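Local structure of putative acetyltransferase (Staphylococcus aureus subsp. aureus Mu50, 3H4Q) at residues 67-72 against 86-91; 81-86 against 126-131. The protein probably transfers an acetyl group from acetyl-CoA to an acceptor not yet identified, as a member of the GNAT family of acetyltransferases. All blocks are in the same frame, centred on the assembly; numbering follows the deposited sequence.

Both interactions meet on strand 78-86, whose last residue, Asp86, makes its contact in interaction 1 alone. Interaction 1 joins the turn before strand 70-75 to the loop after strand 78-86; it is partly buried and largely polar, with an aromatic ring, charged side chains and two bridging waters. Interaction 2 lies deeper: the same strand meets helix 120-134 through three buried aliphatic side chains and no hydrogen bond. Antiparallel pairing ties the two together, since Tyr69 O accepts from Val85 N and Tyr71 N gives to Ile83 O, both at 2.9 Å. The chemistry thus passes from dry and branched under the helix to wet and charged where the strand ends.

Interaction 1. Residues 67-72 against 86-91; sequences KDYLYV and DQDQAE
Tyr69 lays its ring across the side chain of Asp86, whose CB sits 3.4 Å from the ring centroid and 7° off the ring normal, a CH-pi contact. Lys67 CB lies over the centre of the opposite face, so the flat ring is clamped between two methylenes. With CG between the backbone N and the carbonyl carbon (chi1 60°), the Asp86 carboxylate swings OD2 alongside the CD2-CE2 side of the ring, 3.4 Å from Tyr69 CD2, its plane turned 60° from the ring. Two nitrogens grip OD1: Asp88 N, 2.8 Å from Asp86 OD1 and above the carboxylate plane, closes an Asx turn, and His109 NE2 also bonds to it.

No direct hydrogen bond crosses the contact; its polar links run through two waters. One, in plane at the ring edge, bonds to Tyr69 OH, accepts from Lys67 NZ and donates to Asp88 OD2. It links two opposite charges whose atoms, Lys67 NZ and Asp88 OD2, are 4.3 Å apart. A second connects Tyr69 OH to Gln87 N. The long, extended lysine suits this exposed, hydrated side.

Tyr69 also borders a pocket holding a polyethylene glycol, probably from the crystallisation liquor, though such molecules often mark pockets. Helix 57-66 ends just before, in a Schellman motif with Asp68 at C-prime, and the chain enters strand 70-75, flanked by strands 21-23 and 78-86.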
# COMPACT_ATOMS: atom_id res chain seq x y z
N LYS A 67 11.03 3.01 9.80
CA LYS A 67 11.78 2.93 8.57
C LYS A 67 11.29 3.94 7.53
O LYS A 67 11.74 3.92 6.41
CB LYS A 67 11.63 1.53 7.99
CG LYS A 67 12.23 0.38 8.83
CD LYS A 67 11.78 -0.93 8.18
CE LYS A 67 12.15 -2.16 8.95
NZ LYS A 67 11.63 -3.34 8.20
N ASP A 68 10.37 4.83 7.89
CA ASP A 68 9.79 5.75 6.92
C ASP A 68 9.31 5.04 5.67
O ASP A 68 9.66 5.44 4.55
CB ASP A 68 10.74 6.91 6.57
CG ASP A 68 10.83 7.94 7.66
OD1 ASP A 68 10.06 7.87 8.65
OD2 ASP A 68 11.70 8.84 7.52
N TYR A 69 8.54 3.98 5.84
CA TYR A 69 7.96 3.27 4.70
C TYR A 69 6.45 3.46 4.63
O TYR A 69 5.80 2.90 3.73
CB TYR A 69 8.20 1.75 4.79
CG TYR A 69 9.61 1.23 4.63
CD1 TYR A 69 10.58 1.93 3.93
CD2 TYR A 69 9.93 -0.06 5.06
CE1 TYR A 69 11.86 1.40 3.74
CE2 TYR A 69 11.20 -0.60 4.88
CZ TYR A 69 12.16 0.14 4.22
OH TYR A 69 13.43 -0.36 4.00
N LEU A 70 5.88 4.23 5.56
CA LEU A 70 4.43 4.39 5.62
C LEU A 70 4.03 5.84 5.39
O LEU A 70 4.57 6.73 6.01
CB LEU A 70 3.91 3.88 6.99
CG LEU A 70 2.39 3.85 7.25
CD1 LEU A 70 2.04 2.69 8.20
CD2 LEU A 70 1.80 5.18 7.78
N TYR A 71 3.13 6.07 4.45
CA TYR A 71 2.61 7.41 4.18
C TYR A 71 1.15 7.45 4.62
O TYR A 71 0.46 6.41 4.56
CB TYR A 71 2.61 7.73 2.70
CG TYR A 71 3.93 7.91 2.02
CD1 TYR A 71 4.60 6.85 1.44
CD2 TYR A 71 4.49 9.18 1.89
CE1 TYR A 71 5.79 7.03 0.77
CE2 TYR A 71 5.68 9.37 1.23
CZ TYR A 71 6.32 8.29 0.67
OH TYR A 71 7.51 8.49 0.02
N VAL A 72 0.70 8.65 5.00
CA VAL A 72 -0.69 8.90 5.40
C VAL A 72 -1.25 10.06 4.61
O VAL A 72 -0.49 10.91 4.13
CB VAL A 72 -0.83 9.26 6.91
CG1 VAL A 72 -0.47 8.08 7.80
CG2 VAL A 72 -0.03 10.54 7.27
N ASP A 86 7.92 -0.28 0.07
CA ASP A 86 9.35 -0.49 0.25
C ASP A 86 9.83 -1.48 -0.82
O ASP A 86 9.10 -1.74 -1.79
CB ASP A 86 9.66 -0.96 1.67
CG ASP A 86 8.99 -2.26 2.02
OD1 ASP A 86 9.06 -3.20 1.21
OD2 ASP A 86 8.41 -2.35 3.13
N GLN A 87 11.04 -2.02 -0.66
CA GLN A 87 11.61 -2.97 -1.62
C GLN A 87 11.80 -4.38 -1.06
O GLN A 87 12.48 -5.22 -1.68
CB GLN A 87 12.92 -2.41 -2.17
CG GLN A 87 12.75 -1.15 -3.01
CD GLN A 87 14.08 -0.59 -3.46
OE1 GLN A 87 14.91 -0.24 -2.64
NE2 GLN A 87 14.28 -0.48 -4.77
N ASP A 88 11.19 -4.64 0.10
CA ASP A 88 11.21 -5.97 0.71
C ASP A 88 10.13 -6.79 -0.00
O ASP A 88 8.97 -6.41 -0.00
CB ASP A 88 10.90 -5.88 2.20
CG ASP A 88 11.90 -5.03 2.97
OD1 ASP A 88 13.09 -4.98 2.57
OD2 ASP A 88 11.52 -4.43 4.01
N GLN A 89 10.52 -7.89 -0.63
CA GLN A 89 9.59 -8.75 -1.35
C GLN A 89 9.29 -10.02 -0.53
O GLN A 89 10.17 -10.56 0.13
CB GLN A 89 10.18 -9.15 -2.70
CG GLN A 89 10.45 -7.99 -3.65
CD GLN A 89 10.97 -8.45 -5.00
OE1 GLN A 89 10.80 -9.60 -5.38
NE2 GLN A 89 11.60 -7.54 -5.74
N ALA A 90 8.04 -10.48 -0.60
CA ALA A 90 7.59 -11.66 0.14
C ALA A 90 8.36 -12.88 -0.31
O ALA A 90 8.57 -13.07 -1.51
CB ALA A 90 6.09 -11.88 -0.08
N GLU A 91 8.76 -13.72 0.65
CA GLU A 91 9.49 -14.94 0.35
C GLU A 91 8.72 -15.77 -0.67
O GLU A 91 9.32 -16.35 -1.56
CB GLU A 91 9.73 -15.78 1.62
O HOH W 1 13.36 -3.14 5.60
O HOH W 2 13.27 -1.54 1.33

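Interaction 2. Residues 81-86 against 126-131; sequences GFIVVD and NYVIDV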
# COMPACT_ATOMS: atom_id res chain seq x y z
N GLY A 81 -6.38 7.77 5.24
CA GLY A 81 -5.86 6.56 4.64
C GLY A 81 -4.36 6.44 4.82
O GLY A 81 -3.71 7.41 5.20
N PHE A 82 -3.81 5.25 4.58
CA PHE A 82 -2.36 5.08 4.59
C PHE A 82 -1.92 4.04 3.57
O PHE A 82 -2.74 3.30 3.04
CB PHE A 82 -1.85 4.68 5.99
CG PHE A 82 -2.31 3.33 6.45
CD1 PHE A 82 -3.51 3.18 7.13
CD2 PHE A 82 -1.51 2.21 6.25
CE1 PHE A 82 -3.92 1.94 7.58
CE2 PHE A 82 -1.93 0.96 6.69
CZ PHE A 82 -3.14 0.83 7.36
N ILE A 83 -0.62 3.99 3.33
CA ILE A 83 -0.02 3.07 2.38
C ILE A 83 1.38 2.75 2.88
O ILE A 83 2.06 3.61 3.43
CB ILE A 83 0.04 3.68 0.95
CG1 ILE A 83 0.46 2.65 -0.10
CG2 ILE A 83 0.98 4.88 0.90
CD1 ILE A 83 0.19 3.09 -1.56
N VAL A 84 1.80 1.49 2.71
CA VAL A 84 3.13 1.04 3.10
C VAL A 84 3.83 0.56 1.83
O VAL A 84 3.30 -0.28 1.13
CB VAL A 84 3.00 -0.11 4.06
CG1 VAL A 84 4.35 -0.71 4.37
CG2 VAL A 84 2.29 0.38 5.33
N VAL A 85 5.00 1.12 1.53
CA VAL A 85 5.75 0.77 0.33
C VAL A 85 7.25 0.71 0.64
O VAL A 85 7.77 1.53 1.41
CB VAL A 85 5.54 1.77 -0.81
CG1 VAL A 85 5.90 3.18 -0.36
CG2 VAL A 85 6.36 1.38 -2.01
N ASP A 86 7.92 -0.28 0.07
CA ASP A 86 9.35 -0.49 0.25
C ASP A 86 9.83 -1.48 -0.82
O ASP A 86 9.10 -1.74 -1.79
CB ASP A 86 9.66 -0.96 1.67
CG ASP A 86 8.99 -2.26 2.02
OD1 ASP A 86 9.06 -3.20 1.21
OD2 ASP A 86 8.41 -2.35 3.13
N ASN A 126 -1.53 6.54 -6.08
CA ASN A 126 -1.05 7.34 -7.15
C ASN A 126 0.17 8.15 -6.77
O ASN A 126 1.05 8.37 -7.60
CB ASN A 126 -2.18 8.25 -7.58
CG ASN A 126 -1.89 8.93 -8.84
OD1 ASN A 126 -2.21 8.42 -9.91
ND2 ASN A 126 -1.22 10.06 -8.76
N TYR A 127 0.22 8.63 -5.53
CA TYR A 127 1.36 9.42 -5.08
C TYR A 127 2.60 8.52 -5.05
O TYR A 127 3.65 8.91 -5.52
CB TYR A 127 1.07 10.03 -3.72
CG TYR A 127 2.25 10.68 -3.06
CD1 TYR A 127 3.18 9.91 -2.37
CD2 TYR A 127 2.42 12.04 -3.08
CE1 TYR A 127 4.27 10.49 -1.75
CE2 TYR A 127 3.53 12.64 -2.45
CZ TYR A 127 4.45 11.85 -1.80
OH TYR A 127 5.55 12.40 -1.20
N VAL A 128 2.45 7.31 -4.50
CA VAL A 128 3.55 6.36 -4.41
C VAL A 128 4.07 5.92 -5.79
O VAL A 128 5.29 5.77 -5.97
CB VAL A 128 3.16 5.13 -3.61
CG1 VAL A 128 4.18 4.03 -3.80
CG2 VAL A 128 3.02 5.48 -2.14
N ILE A 129 3.17 5.70 -6.75
CA ILE A 129 3.58 5.29 -8.10
C ILE A 129 4.43 6.41 -8.70
O ILE A 129 5.46 6.14 -9.29
CB ILE A 129 2.36 4.95 -9.02
CG1 ILE A 129 1.72 3.63 -8.61
CG2 ILE A 129 2.79 4.83 -10.47
CD1 ILE A 129 0.30 3.38 -9.23
N ASP A 130 4.01 7.66 -8.52
CA ASP A 130 4.79 8.80 -9.01
C ASP A 130 6.17 8.91 -8.37
O ASP A 130 7.13 9.30 -9.04
CB ASP A 130 4.07 10.12 -8.76
CG ASP A 130 2.98 10.39 -9.74
OD1 ASP A 130 2.51 9.46 -10.43
OD2 ASP A 130 2.60 11.58 -9.81
N VAL A 131 6.28 8.61 -7.08
CA VAL A 131 7.58 8.71 -6.41
C VAL A 131 8.51 7.63 -6.95
O VAL A 131 9.65 7.93 -7.35
CB VAL A 131 7.45 8.63 -4.90
CG1 VAL A 131 8.81 8.51 -4.27
CG2 VAL A 131 6.71 9.85 -4.38
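Val128 pushes both methyl groups of its short side chain against segment 81-86 of strand 78-86, one toward each of two residues. Val128 CG2 meets Ile83, 3.7 Å from Ile83 CG2 and equally close to the end of that chain at CD1. Val128 CG1 lies 3.9 Å from both CG1 and CG2 of Val85. In both pairs the side chains reach tip to tip. Ile83 and Val85 stand two apart on the strand and so point to the same side, while Val84 between them faces away.

Ile83 CG2 touches directly from the branch at CB; CD1 reaches the helix because CG1 is anti to the backbone N (chi1 -171°) and the chain runs on extended. Branched aliphatic residues suit this place: they favour extended backbone in the strand and fill a dry interface with methyl groups. Val85 CA and Val128 CA are 7.7 Å apart.

Around this first shell, Tyr71 packs on Ile83 and Val85 and meets Tyr127 edge-to-face, while Ile108, Leu111 and Phe106 adjoin from strand 106-112. Consistent with the GNAT fold, helix 120-134 thus lies against one face of the mixed sheet, over strand 78-86 between its antiparallel neighbours 70-75 and 106-112; on the other face Phe82 packs against helix 29-42.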